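Local coordinates for quinone oxidoreductase (Thermus thermophilus, PDB 1IZ0), which binds NADPH and probably uses it to reduce quinones, at residues 203-208 against 230-235; 154-159 against 178-183; 13-18 against 277-282; 33-38 against 79-84. All blocks are in the same frame, centred on the assembly; numbering follows the deposited sequence.

The four contacts fall into two touching pairs, one in each half of the molecule. Contacts 1 and 2 lie in the nucleotide-binding half and touch, Leu-207 CD1 to Val-180 CG1 at 3.7 Å, with centres about 18 Å apart. Contacts 3 and 4 lie in the other half, with centres about 10 Å apart, and meet where Phe-279 CE2 reaches Leu-81 O at 3.8 Å. Contact 2 carries the NADPH residue Ser-158, here bound to sulfate; the other three are away from the annotated sites. Contacts 2 and 4 stand about 34 Å apart between centres. Contact 3 joins segments near the two termini, so contacts 1, 2 and 4 fall between them in sequence.

Contact 1 (203-208 against 230-235); sequences ESLGLL and LRLMRR
Leu-205 and Leu-232 meet through their methyl groups, and Arg-235 holds the backbone of Leu-208. CD2 of Leu-205 lies 3.8 Å from CD2 of Leu-232. The same Leu-232 methyl is 4.1 Å from Leu-205 CD1, so it sits across the fork of the other leucine. The two side chains run oblique to one another. The second link is polar. Arg-235 NH1 donates to Leu-208 O at 2.8 Å, with a bent N-H...O angle of 140°. The nitrogen lies in the carbonyl plane on a lone pair, and the oxygen lies at the edge of the guanidinium, close to its plane. The Arg-235 chain is extended from CG to NE, which carries the guanidinium from just after a short, weakly bonded helix, about 231-234, to the carbonyl.

Behind this first shell, a type I turn from Leu-205 to Leu-208 leads from the helix into strand 208-209. The bond from Leu-208 N to Leu-205 O, 3.2 Å, closes this turn. Val-239 of strand 238-241 packs against both Leu-205 and Leu-232, and Leu-237 touches Leu-232 and Leu-208. A backbone bond to Gly-211 also fixes Arg-235. The contact thus joins the turn after a helix to the segment before an outermost strand of the parallel sheet, in the Rossmann-type domain of this dehydrogenase family.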
loop_
_atom_site.group_PDB
_atom_site.type_symbol
_atom_site.label_atom_id
_atom_site.label_comp_id
_atom_site.label_asym_id
_atom_site.label_seq_id
_atom_site.Cartn_x
_atom_site.Cartn_y
_atom_site.Cartn_z
ATOM N N GLU A 203 8.703 17.951 11.981
ATOM C CA GLU A 203 9.838 18.197 11.097
ATOM C C GLU A 203 9.391 18.126 9.640
ATOM O O GLU A 203 9.865 18.890 8.797
ATOM C CB GLU A 203 10.944 17.165 11.344
ATOM C CG GLU A 203 11.489 17.150 12.770
ATOM C CD GLU A 203 12.076 18.490 13.197
ATOM O OE1 GLU A 203 12.953 19.016 12.474
ATOM O OE2 GLU A 203 11.670 19.014 14.261
ATOM N N SER A 204 8.485 17.201 9.345
ATOM C CA SER A 204 7.985 17.054 7.985
ATOM C C SER A 204 7.222 18.309 7.599
ATOM O O SER A 204 7.284 18.752 6.456
ATOM C CB SER A 204 7.062 15.841 7.872
ATOM O OG SER A 204 7.781 14.633 8.048
ATOM N N LEU A 205 6.507 18.881 8.563
ATOM C CA LEU A 205 5.735 20.092 8.316
ATOM C C LEU A 205 6.660 21.254 7.991
ATOM O O LEU A 205 6.296 22.155 7.241
ATOM C CB LEU A 205 4.871 20.431 9.535
ATOM C CG LEU A 205 3.631 19.554 9.740
ATOM C CD1 LEU A 205 3.085 19.760 11.136
ATOM C CD2 LEU A 205 2.574 19.894 8.691
ATOM N N GLY A 206 7.869 21.223 8.543
ATOM C CA GLY A 206 8.816 22.291 8.278
ATOM C C GLY A 206 9.351 22.265 6.855
ATOM O O GLY A 206 9.971 23.230 6.402
ATOM N N LEU A 207 9.103 21.168 6.144
ATOM C CA LEU A 207 9.580 21.007 4.769
ATOM C C LEU A 207 8.603 21.593 3.762
ATOM O O LEU A 207 8.943 21.787 2.594
ATOM C CB LEU A 207 9.752 19.522 4.441
ATOM C CG LEU A 207 10.525 18.629 5.414
ATOM C CD1 LEU A 207 10.380 17.172 4.983
ATOM C CD2 LEU A 207 11.984 19.048 5.453
ATOM N N LEU A 208 7.383 21.859 4.216
ATOM C CA LEU A 208 6.338 22.381 3.342
ATOM C C LEU A 208 6.405 23.862 3.018
ATOM O O LEU A 208 6.803 24.678 3.844
ATOM C CB LEU A 208 4.963 22.074 3.944
ATOM C CG LEU A 208 4.573 20.598 4.042
ATOM C CD1 LEU A 208 3.389 20.437 4.987
ATOM C CD2 LEU A 208 4.243 20.069 2.646
ATOM N N LEU A 230 -0.427 25.853 14.962
ATOM C CA LEU A 230 0.007 27.245 14.891
ATOM C C LEU A 230 1.090 27.267 13.835
ATOM O O LEU A 230 1.288 28.265 13.135
ATOM C CB LEU A 230 0.562 27.706 16.237
ATOM N N ARG A 231 1.792 26.142 13.731
ATOM C CA ARG A 231 2.840 25.980 12.734
ATOM C C ARG A 231 2.106 25.876 11.402
ATOM O O ARG A 231 2.639 26.229 10.348
ATOM C CB ARG A 231 3.632 24.703 13.008
ATOM N N LEU A 232 0.860 25.412 11.476
ATOM C CA LEU A 232 0.010 25.245 10.300
ATOM C C LEU A 232 -0.549 26.556 9.761
ATOM O O LEU A 232 -0.789 26.683 8.561
ATOM C CB LEU A 232 -1.168 24.336 10.632
ATOM C CG LEU A 232 -0.853 22.942 11.155
ATOM C CD1 LEU A 232 -2.150 22.271 11.559
ATOM C CD2 LEU A 232 -0.123 22.136 10.084
HETATM N N MSE A 233 -0.769 27.517 10.651
HETATM C CA MSE A 233 -1.334 28.803 10.264
HETATM C C MSE A 233 -0.433 29.673 9.401
HETATM O O MSE A 233 -0.818 30.071 8.308
HETATM C CB MSE A 233 -1.740 29.599 11.504
HETATM C CG MSE A 233 -2.861 28.987 12.324
HETATM SE SE MSE A 233 -3.446 30.240 13.695
HETATM C CE MSE A 233 -2.203 29.747 15.090
ATOM N N ARG A 234 0.757 29.978 9.902
ATOM C CA ARG A 234 1.694 30.825 9.178
ATOM C C ARG A 234 1.733 30.530 7.685
ATOM O O ARG A 234 1.709 31.453 6.870
ATOM C CB ARG A 234 3.092 30.688 9.775
ATOM N N ARG A 235 1.771 29.256 7.313
ATOM C CA ARG A 235 1.837 28.914 5.896
ATOM C C ARG A 235 0.583 28.282 5.314
ATOM O O ARG A 235 0.620 27.722 4.216
ATOM C CB ARG A 235 3.044 28.006 5.637
ATOM C CG ARG A 235 4.372 28.699 5.902
ATOM C CD ARG A 235 5.543 27.942 5.305
ATOM N NE ARG A 235 6.739 28.781 5.242
ATOM C CZ ARG A 235 7.869 28.438 4.630
ATOM N NH1 ARG A 235 7.974 27.264 4.021
ATOM N NH2 ARG A 235 8.892 29.278 4.615
#

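Contact 2 (154-159 against 178-183); sequences LAAASR and AEVPER. With SO4 (sulfate ion), chain B.
Ala-156 CB packs against Val-180 CG2 at 3.5 Å, an apolar contact tighter than usual for two carbons. Val-180 CG1 is anti to the backbone N (chi1 161°), which places CG2 beside that N and against the strand. One helix turn on, Arg-183 CB lies 4.2 Å from Leu-154 CD1, and the two side chains cross at about a right angle. The aliphatic root of the arginine does the touching. Leu-130 of strand 128-131 packs against both Leu-154 and Ala-156, and Leu-207 covers Val-180.

Alternate residues of strand 152-157 serve this interface: Leu-154 and Ala-156 face helix 180-186, while Ala-155 and Ala-157 point away from it. This is the layering of a Rossmann-type fold, in which helices cover a parallel sheet. The strand's end opens onto the NADPH site, to which Ser-158 belongs.

Polar interactions lie at the margins. A sulfate, probably from the crystallisation liquor, is bound by Ser-158 through two atoms. The backbone N donates to sulfate O2 at 2.9 Å, with an N-H...O angle of 147°. The hydroxyl OG donates to sulfate O4, also at 2.9 Å. Lys-162 NZ and Tyr-177 OH, from two further NADPH-binding residues, also bond the ion. It may occupy a phosphate position of the cofactor. At the other margin the Arg-183 chain bends at chi2 and chi3, and its NH2 forms a salt bridge with Glu-173.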
loop_
_atom_site.group_PDB
_atom_site.type_symbol
_atom_site.label_atom_id
_atom_site.label_comp_id
_atom_site.label_asym_id
_atom_site.label_seq_id
_atom_site.Cartn_x
_atom_site.Cartn_y
_atom_site.Cartn_z
ATOM N N LEU A 154 10.321 13.787 -4.863
ATOM C CA LEU A 154 11.552 13.792 -4.071
ATOM C C LEU A 154 11.400 12.527 -3.243
ATOM O O LEU A 154 10.544 12.470 -2.360
ATOM C CB LEU A 154 11.598 15.002 -3.131
ATOM C CG LEU A 154 12.916 15.588 -2.611
ATOM C CD1 LEU A 154 12.638 16.222 -1.245
ATOM C CD2 LEU A 154 14.008 14.541 -2.486
ATOM N N ALA A 155 12.209 11.514 -3.534
ATOM C CA ALA A 155 12.126 10.247 -2.814
ATOM C C ALA A 155 13.131 10.204 -1.685
ATOM O O ALA A 155 14.234 10.732 -1.804
ATOM C CB ALA A 155 12.372 9.074 -3.773
ATOM N N ALA A 156 12.750 9.574 -0.583
ATOM C CA ALA A 156 13.649 9.460 0.551
ATOM C C ALA A 156 13.599 8.044 1.106
ATOM O O ALA A 156 12.565 7.382 1.041
ATOM C CB ALA A 156 13.263 10.464 1.621
ATOM N N ALA A 157 14.732 7.577 1.618
ATOM C CA ALA A 157 14.838 6.248 2.213
ATOM C C ALA A 157 15.916 6.305 3.295
ATOM O O ALA A 157 16.593 7.324 3.447
ATOM C CB ALA A 157 15.199 5.209 1.151
ATOM N N SER A 158 16.088 5.216 4.035
ATOM C CA SER A 158 17.069 5.184 5.117
ATOM C C SER A 158 18.523 4.955 4.697
ATOM O O SER A 158 19.433 5.600 5.212
ATOM C CB SER A 158 16.684 4.106 6.132
ATOM O OG SER A 158 16.652 2.820 5.525
ATOM N N ARG A 159 18.733 4.040 3.761
ATOM C CA ARG A 159 20.074 3.681 3.316
ATOM C C ARG A 159 20.334 4.112 1.875
ATOM O O ARG A 159 19.440 4.067 1.033
ATOM C CB ARG A 159 20.240 2.157 3.434
ATOM C CG ARG A 159 21.482 1.674 4.172
ATOM C CD ARG A 159 22.472 0.945 3.244
ATOM N NE ARG A 159 23.156 1.853 2.320
ATOM C CZ ARG A 159 24.190 1.515 1.551
ATOM N NH1 ARG A 159 24.674 0.282 1.585
ATOM N NH2 ARG A 159 24.754 2.418 0.759
ATOM N N ALA A 178 18.351 11.918 6.470
ATOM C CA ALA A 178 19.184 12.976 7.031
ATOM C C ALA A 178 19.366 14.164 6.085
ATOM O O ALA A 178 19.510 15.307 6.535
ATOM C CB ALA A 178 20.551 12.408 7.423
ATOM N N GLU A 179 19.357 13.904 4.781
ATOM C CA GLU A 179 19.550 14.981 3.811
ATOM C C GLU A 179 18.278 15.593 3.224
ATOM O O GLU A 179 18.351 16.555 2.464
ATOM C CB GLU A 179 20.483 14.511 2.688
ATOM C CG GLU A 179 20.293 13.062 2.274
ATOM C CD GLU A 179 21.460 12.526 1.451
ATOM O OE1 GLU A 179 22.619 12.791 1.836
ATOM O OE2 GLU A 179 21.222 11.836 0.432
ATOM N N VAL A 180 17.117 15.056 3.591
ATOM C CA VAL A 180 15.850 15.583 3.089
ATOM C C VAL A 180 15.663 17.078 3.393
ATOM O O VAL A 180 15.218 17.845 2.531
ATOM C CB VAL A 180 14.641 14.784 3.664
ATOM C CG1 VAL A 180 13.341 15.596 3.524
ATOM C CG2 VAL A 180 14.492 13.466 2.905
ATOM N N PRO A 181 15.985 17.509 4.627
ATOM C CA PRO A 181 15.833 18.920 4.980
ATOM C C PRO A 181 16.533 19.865 4.008
ATOM O O PRO A 181 15.966 20.877 3.600
ATOM C CB PRO A 181 16.428 18.980 6.382
ATOM C CG PRO A 181 15.998 17.653 6.956
ATOM C CD PRO A 181 16.297 16.700 5.822
ATOM N N GLU A 182 17.765 19.540 3.636
ATOM C CA GLU A 182 18.507 20.387 2.713
ATOM C C GLU A 182 17.937 20.286 1.298
ATOM O O GLU A 182 17.965 21.256 0.543
ATOM C CB GLU A 182 19.988 20.010 2.721
ATOM N N ARG A 183 17.409 19.122 0.931
ATOM C CA ARG A 183 16.837 18.976 -0.408
ATOM C C ARG A 183 15.525 19.761 -0.501
ATOM O O ARG A 183 15.265 20.450 -1.494
ATOM C CB ARG A 183 16.607 17.497 -0.746
ATOM C CG ARG A 183 17.888 16.644 -0.767
ATOM C CD ARG A 183 19.086 17.408 -1.354
ATOM N NE ARG A 183 18.824 17.904 -2.702
ATOM C CZ ARG A 183 19.444 18.946 -3.254
ATOM N NH1 ARG A 183 20.368 19.615 -2.574
ATOM N NH2 ARG A 183 19.139 19.325 -4.485
HETATM S S SO4 B . 13.048 2.838 5.012
HETATM O O1 SO4 B . 12.007 1.849 4.249
HETATM O O2 SO4 B . 13.760 3.528 3.954
HETATM O O3 SO4 B . 12.394 3.651 5.805
HETATM O O4 SO4 B . 13.944 1.913 5.662
#

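Contact 3 (13-18 against 277-282); sequences LELVDL and FPFAEA
Strand 13-17 passes alongside the turn that leads from strand 273-278 into helix 282-288, with Leu-13 abreast of Ala-282 and Leu-15 abreast of Ala-280, their CA atoms 8.1 and 8.2 Å apart. Side chains alone fill the gap. The CD2 methyl of Leu-15 comes to 3.7 Å from CE1 of Phe-279. It approaches the ring obliquely, and the two side chains cross at about a right angle. Phe-279 has its CG anti to the backbone N (chi1 -170°), which swings the ring across to the strand although its CB does not point there. Next to this pair, Leu-13 CD1 rests 4.1 Å from Ala-282 CB. The small alanine methyl lies in the first turn of the helix.

The turn holds the two partners in place. Glu-281 N bonds to Pro-278 O at 2.8 Å, across the 3-10 segment 279-280, and Glu-281 occupies the N-cap position. Trp-4 of strand 2-6 packs against Leu-13, Leu-15 and Ala-282. Its ring also meets that of Phe-279, and its NE1 bonds to Phe-279 O. Glu-283 OE2 takes a bond from Leu-13 N. The contact is hydrophobic packing of an N-terminal beta hairpin, strands 2-6 and 13-17, onto a strand-to-helix turn near the C-terminus, within a medium-chain-type reductase fold.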
loop_
_atom_site.group_PDB
_atom_site.type_symbol
_atom_site.label_atom_id
_atom_site.label_comp_id
_atom_site.label_asym_id
_atom_site.label_seq_id
_atom_site.Cartn_x
_atom_site.Cartn_y
_atom_site.Cartn_z
ATOM N N LEU A 13 0.992 -18.508 13.772
ATOM C CA LEU A 13 0.018 -18.897 12.755
ATOM C C LEU A 13 -0.038 -20.416 12.750
ATOM O O LEU A 13 0.918 -21.067 13.165
ATOM C CB LEU A 13 0.472 -18.423 11.372
ATOM C CG LEU A 13 0.554 -16.914 11.123
ATOM C CD1 LEU A 13 1.205 -16.666 9.772
ATOM C CD2 LEU A 13 -0.840 -16.309 11.169
ATOM N N GLU A 14 -1.141 -20.989 12.280
ATOM C CA GLU A 14 -1.225 -22.441 12.220
ATOM C C GLU A 14 -1.774 -22.926 10.883
ATOM O O GLU A 14 -2.804 -22.445 10.411
ATOM C CB GLU A 14 -2.096 -22.994 13.355
ATOM C CG GLU A 14 -2.102 -24.521 13.389
ATOM C CD GLU A 14 -3.116 -25.101 14.358
ATOM O OE1 GLU A 14 -3.259 -26.345 14.390
ATOM O OE2 GLU A 14 -3.768 -24.320 15.086
ATOM N N LEU A 15 -1.071 -23.873 10.273
ATOM C CA LEU A 15 -1.492 -24.449 9.005
ATOM C C LEU A 15 -2.579 -25.459 9.366
ATOM O O LEU A 15 -2.321 -26.442 10.060
ATOM C CB LEU A 15 -0.307 -25.134 8.323
ATOM C CG LEU A 15 -0.472 -25.680 6.899
ATOM C CD1 LEU A 15 -1.340 -26.930 6.916
ATOM C CD2 LEU A 15 -1.075 -24.607 6.010
ATOM N N VAL A 16 -3.795 -25.205 8.898
ATOM C CA VAL A 16 -4.927 -26.061 9.212
ATOM C C VAL A 16 -5.788 -26.421 8.007
ATOM O O VAL A 16 -5.694 -25.803 6.946
ATOM C CB VAL A 16 -5.823 -25.363 10.272
ATOM C CG1 VAL A 16 -7.151 -26.080 10.415
ATOM C CG2 VAL A 16 -5.105 -25.334 11.612
ATOM N N ASP A 17 -6.620 -27.445 8.181
ATOM C CA ASP A 17 -7.543 -27.878 7.146
ATOM C C ASP A 17 -8.881 -27.262 7.518
ATOM O O ASP A 17 -9.311 -27.373 8.660
ATOM C CB ASP A 17 -7.678 -29.399 7.141
ATOM C CG ASP A 17 -6.462 -30.086 6.575
ATOM O OD1 ASP A 17 -6.174 -29.887 5.375
ATOM O OD2 ASP A 17 -5.791 -30.825 7.328
ATOM N N LEU A 18 -9.526 -26.598 6.568
ATOM C CA LEU A 18 -10.821 -25.980 6.825
ATOM C C LEU A 18 -11.809 -26.360 5.738
ATOM O O LEU A 18 -11.417 -26.813 4.666
ATOM C CB LEU A 18 -10.698 -24.452 6.874
ATOM C CG LEU A 18 -9.911 -23.848 8.042
ATOM C CD1 LEU A 18 -9.968 -22.321 7.940
ATOM C CD2 LEU A 18 -10.500 -24.328 9.379
ATOM N N PHE A 277 7.410 -15.493 -1.054
ATOM C CA PHE A 277 7.444 -16.672 -0.201
ATOM C C PHE A 277 6.412 -17.721 -0.599
ATOM O O PHE A 277 5.305 -17.397 -1.046
ATOM C CB PHE A 277 7.194 -16.272 1.257
ATOM C CG PHE A 277 8.248 -15.373 1.831
ATOM C CD1 PHE A 277 9.280 -15.894 2.605
ATOM C CD2 PHE A 277 8.239 -14.011 1.557
ATOM C CE1 PHE A 277 10.292 -15.072 3.091
ATOM C CE2 PHE A 277 9.246 -13.178 2.037
ATOM C CZ PHE A 277 10.278 -13.711 2.806
ATOM N N PRO A 278 6.774 -19.001 -0.462
ATOM C CA PRO A 278 5.854 -20.088 -0.800
ATOM C C PRO A 278 4.816 -20.146 0.328
ATOM O O PRO A 278 5.081 -19.696 1.440
ATOM C CB PRO A 278 6.756 -21.320 -0.806
ATOM C CG PRO A 278 8.122 -20.745 -1.125
ATOM C CD PRO A 278 8.147 -19.501 -0.290
ATOM N N PHE A 279 3.646 -20.697 0.038
ATOM C CA PHE A 279 2.577 -20.808 1.021
ATOM C C PHE A 279 3.090 -21.310 2.371
ATOM O O PHE A 279 2.761 -20.760 3.426
ATOM C CB PHE A 279 1.509 -21.759 0.487
ATOM C CG PHE A 279 0.251 -21.775 1.298
ATOM C CD1 PHE A 279 -0.111 -22.908 2.020
ATOM C CD2 PHE A 279 -0.584 -20.666 1.327
ATOM C CE1 PHE A 279 -1.291 -22.932 2.759
ATOM C CE2 PHE A 279 -1.765 -20.683 2.062
ATOM C CZ PHE A 279 -2.118 -21.817 2.778
ATOM N N ALA A 280 3.907 -22.356 2.320
ATOM C CA ALA A 280 4.471 -22.971 3.511
ATOM C C ALA A 280 5.277 -22.025 4.405
ATOM O O ALA A 280 5.379 -22.253 5.612
ATOM C CB ALA A 280 5.343 -24.164 3.102
ATOM N N GLU A 281 5.843 -20.968 3.825
ATOM C CA GLU A 281 6.652 -20.023 4.597
ATOM C C GLU A 281 5.948 -18.746 5.060
ATOM O O GLU A 281 6.581 -17.703 5.236
ATOM C CB GLU A 281 7.911 -19.671 3.799
ATOM C CG GLU A 281 8.887 -20.841 3.692
ATOM C CD GLU A 281 10.010 -20.597 2.701
ATOM O OE1 GLU A 281 10.642 -19.518 2.761
ATOM O OE2 GLU A 281 10.270 -21.495 1.868
ATOM N N ALA A 282 4.645 -18.839 5.296
ATOM C CA ALA A 282 3.856 -17.695 5.742
ATOM C C ALA A 282 4.481 -16.901 6.893
ATOM O O ALA A 282 4.558 -15.670 6.831
ATOM C CB ALA A 282 2.462 -18.160 6.145
#

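Contact 4 (33-38 against 79-84); sequences EAVGLN and GGLAER
Val-35 is the residue of 33-38 that carries this contact with the loop 79-84. Before it, Glu-33 and Ala-34 both face Val-64 in a classic beta bulge, and their side chains point away from the loop. Val-35 then points toward it. With CG1 anti to the backbone N (chi1 -174°), CG2 is the branch that touches the loop, 3.6 Å from Gly-80 O. The same methyl is 4.1 Å from Leu-81 CD2, and that leucine methyl is also 4.1 Å from Val-35 CB. Gly-80 brings the loop backbone close, 6.3 Å between its CA and that of Val-35.

Further on, Leu-37 adds minor cover and packs on Val-300. Leu-81 is the centre of an inverse gamma turn, with Ala-82 N bonded to Gly-80 O at 2.7 Å. The oxygen that Val-35 CG2 touches is thus also the acceptor of the gamma-turn bond, and Leu-81 reaches the valine with its end. Val-300 and Phe-286 also pack on Leu-81. The contact packs the loop before strand 84-88 across strand 27-37, in the core of the GroES-like beta domain of this family.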
loop_
_atom_site.group_PDB
_atom_site.type_symbol
_atom_site.label_atom_id
_atom_site.label_comp_id
_atom_site.label_asym_id
_atom_site.label_seq_id
_atom_site.Cartn_x
_atom_site.Cartn_y
_atom_site.Cartn_z
ATOM N N GLU A 33 -3.975 -17.571 -5.872
ATOM C CA GLU A 33 -2.686 -17.801 -6.514
ATOM C C GLU A 33 -1.594 -17.042 -5.765
ATOM O O GLU A 33 -0.484 -17.544 -5.590
ATOM C CB GLU A 33 -2.719 -17.334 -7.971
ATOM C CG GLU A 33 -3.542 -18.222 -8.889
ATOM C CD GLU A 33 -3.540 -17.722 -10.321
ATOM O OE1 GLU A 33 -4.062 -16.615 -10.568
ATOM O OE2 GLU A 33 -3.007 -18.430 -11.199
ATOM N N ALA A 34 -1.916 -15.834 -5.315
ATOM C CA ALA A 34 -0.948 -15.017 -4.596
ATOM C C ALA A 34 -1.640 -14.129 -3.569
ATOM O O ALA A 34 -2.826 -13.808 -3.698
ATOM C CB ALA A 34 -0.150 -14.163 -5.579
ATOM N N VAL A 35 -0.889 -13.746 -2.543
ATOM C CA VAL A 35 -1.412 -12.901 -1.486
ATOM C C VAL A 35 -0.375 -11.838 -1.172
ATOM O O VAL A 35 0.787 -12.153 -0.908
ATOM C CB VAL A 35 -1.692 -13.719 -0.200
ATOM C CG1 VAL A 35 -2.380 -12.848 0.822
ATOM C CG2 VAL A 35 -2.549 -14.934 -0.522
ATOM N N GLY A 36 -0.783 -10.577 -1.217
ATOM C CA GLY A 36 0.146 -9.506 -0.915
ATOM C C GLY A 36 0.013 -9.148 0.552
ATOM O O GLY A 36 -1.093 -8.951 1.037
ATOM N N LEU A 37 1.129 -9.069 1.263
ATOM C CA LEU A 37 1.080 -8.738 2.679
ATOM C C LEU A 37 1.328 -7.256 2.914
ATOM O O LEU A 37 2.057 -6.603 2.158
ATOM C CB LEU A 37 2.105 -9.571 3.455
ATOM C CG LEU A 37 1.896 -11.091 3.388
ATOM C CD1 LEU A 37 2.880 -11.777 4.329
ATOM C CD2 LEU A 37 0.469 -11.440 3.784
ATOM N N ASN A 38 0.716 -6.732 3.970
ATOM C CA ASN A 38 0.836 -5.320 4.312
ATOM C C ASN A 38 1.210 -5.160 5.780
ATOM O O ASN A 38 0.943 -6.041 6.595
ATOM C CB ASN A 38 -0.501 -4.621 4.062
ATOM C CG ASN A 38 -0.985 -4.792 2.641
ATOM O OD1 ASN A 38 -0.522 -4.103 1.730
ATOM N ND2 ASN A 38 -1.912 -5.730 2.438
ATOM N N GLY A 79 -9.172 -13.959 5.270
ATOM C CA GLY A 79 -9.280 -15.154 4.450
ATOM C C GLY A 79 -8.298 -15.269 3.299
ATOM O O GLY A 79 -8.386 -16.199 2.498
ATOM N N GLY A 80 -7.350 -14.344 3.218
ATOM C CA GLY A 80 -6.379 -14.383 2.134
ATOM C C GLY A 80 -5.495 -15.614 2.074
ATOM O O GLY A 80 -5.440 -16.298 1.044
ATOM N N LEU A 81 -4.793 -15.895 3.172
ATOM C CA LEU A 81 -3.884 -17.034 3.240
ATOM C C LEU A 81 -4.590 -18.378 3.291
ATOM O O LEU A 81 -4.474 -19.130 4.268
ATOM C CB LEU A 81 -2.952 -16.892 4.448
ATOM C CG LEU A 81 -1.907 -15.786 4.314
ATOM C CD1 LEU A 81 -1.101 -15.690 5.594
ATOM C CD2 LEU A 81 -1.000 -16.088 3.124
ATOM N N ALA A 82 -5.318 -18.680 2.225
ATOM C CA ALA A 82 -6.043 -19.937 2.122
ATOM C C ALA A 82 -6.133 -20.312 0.649
ATOM O O ALA A 82 -5.871 -19.480 -0.223
ATOM C CB ALA A 82 -7.438 -19.788 2.719
ATOM N N GLU A 83 -6.509 -21.555 0.370
ATOM C CA GLU A 83 -6.625 -22.026 -1.006
ATOM C C GLU A 83 -7.782 -21.399 -1.763
ATOM O O GLU A 83 -7.696 -21.205 -2.975
ATOM C CB GLU A 83 -6.767 -23.550 -1.037
ATOM C CG GLU A 83 -5.458 -24.275 -0.844
ATOM C CD GLU A 83 -5.611 -25.773 -0.959
ATOM O OE1 GLU A 83 -6.232 -26.379 -0.059
ATOM O OE2 GLU A 83 -5.116 -26.342 -1.957
ATOM N N ARG A 84 -8.861 -21.091 -1.053
ATOM C CA ARG A 84 -10.033 -20.487 -1.674
ATOM C C ARG A 84 -10.663 -19.468 -0.738
ATOM O O ARG A 84 -10.617 -19.631 0.484
ATOM C CB ARG A 84 -11.059 -21.570 -2.038
ATOM C CG ARG A 84 -10.591 -22.503 -3.150
ATOM C CD ARG A 84 -11.495 -23.713 -3.308
ATOM N NE ARG A 84 -10.986 -24.639 -4.321
ATOM C CZ ARG A 84 -10.977 -24.393 -5.632
ATOM N NH1 ARG A 84 -11.454 -23.247 -6.100
ATOM N NH2 ARG A 84 -10.487 -25.293 -6.478
#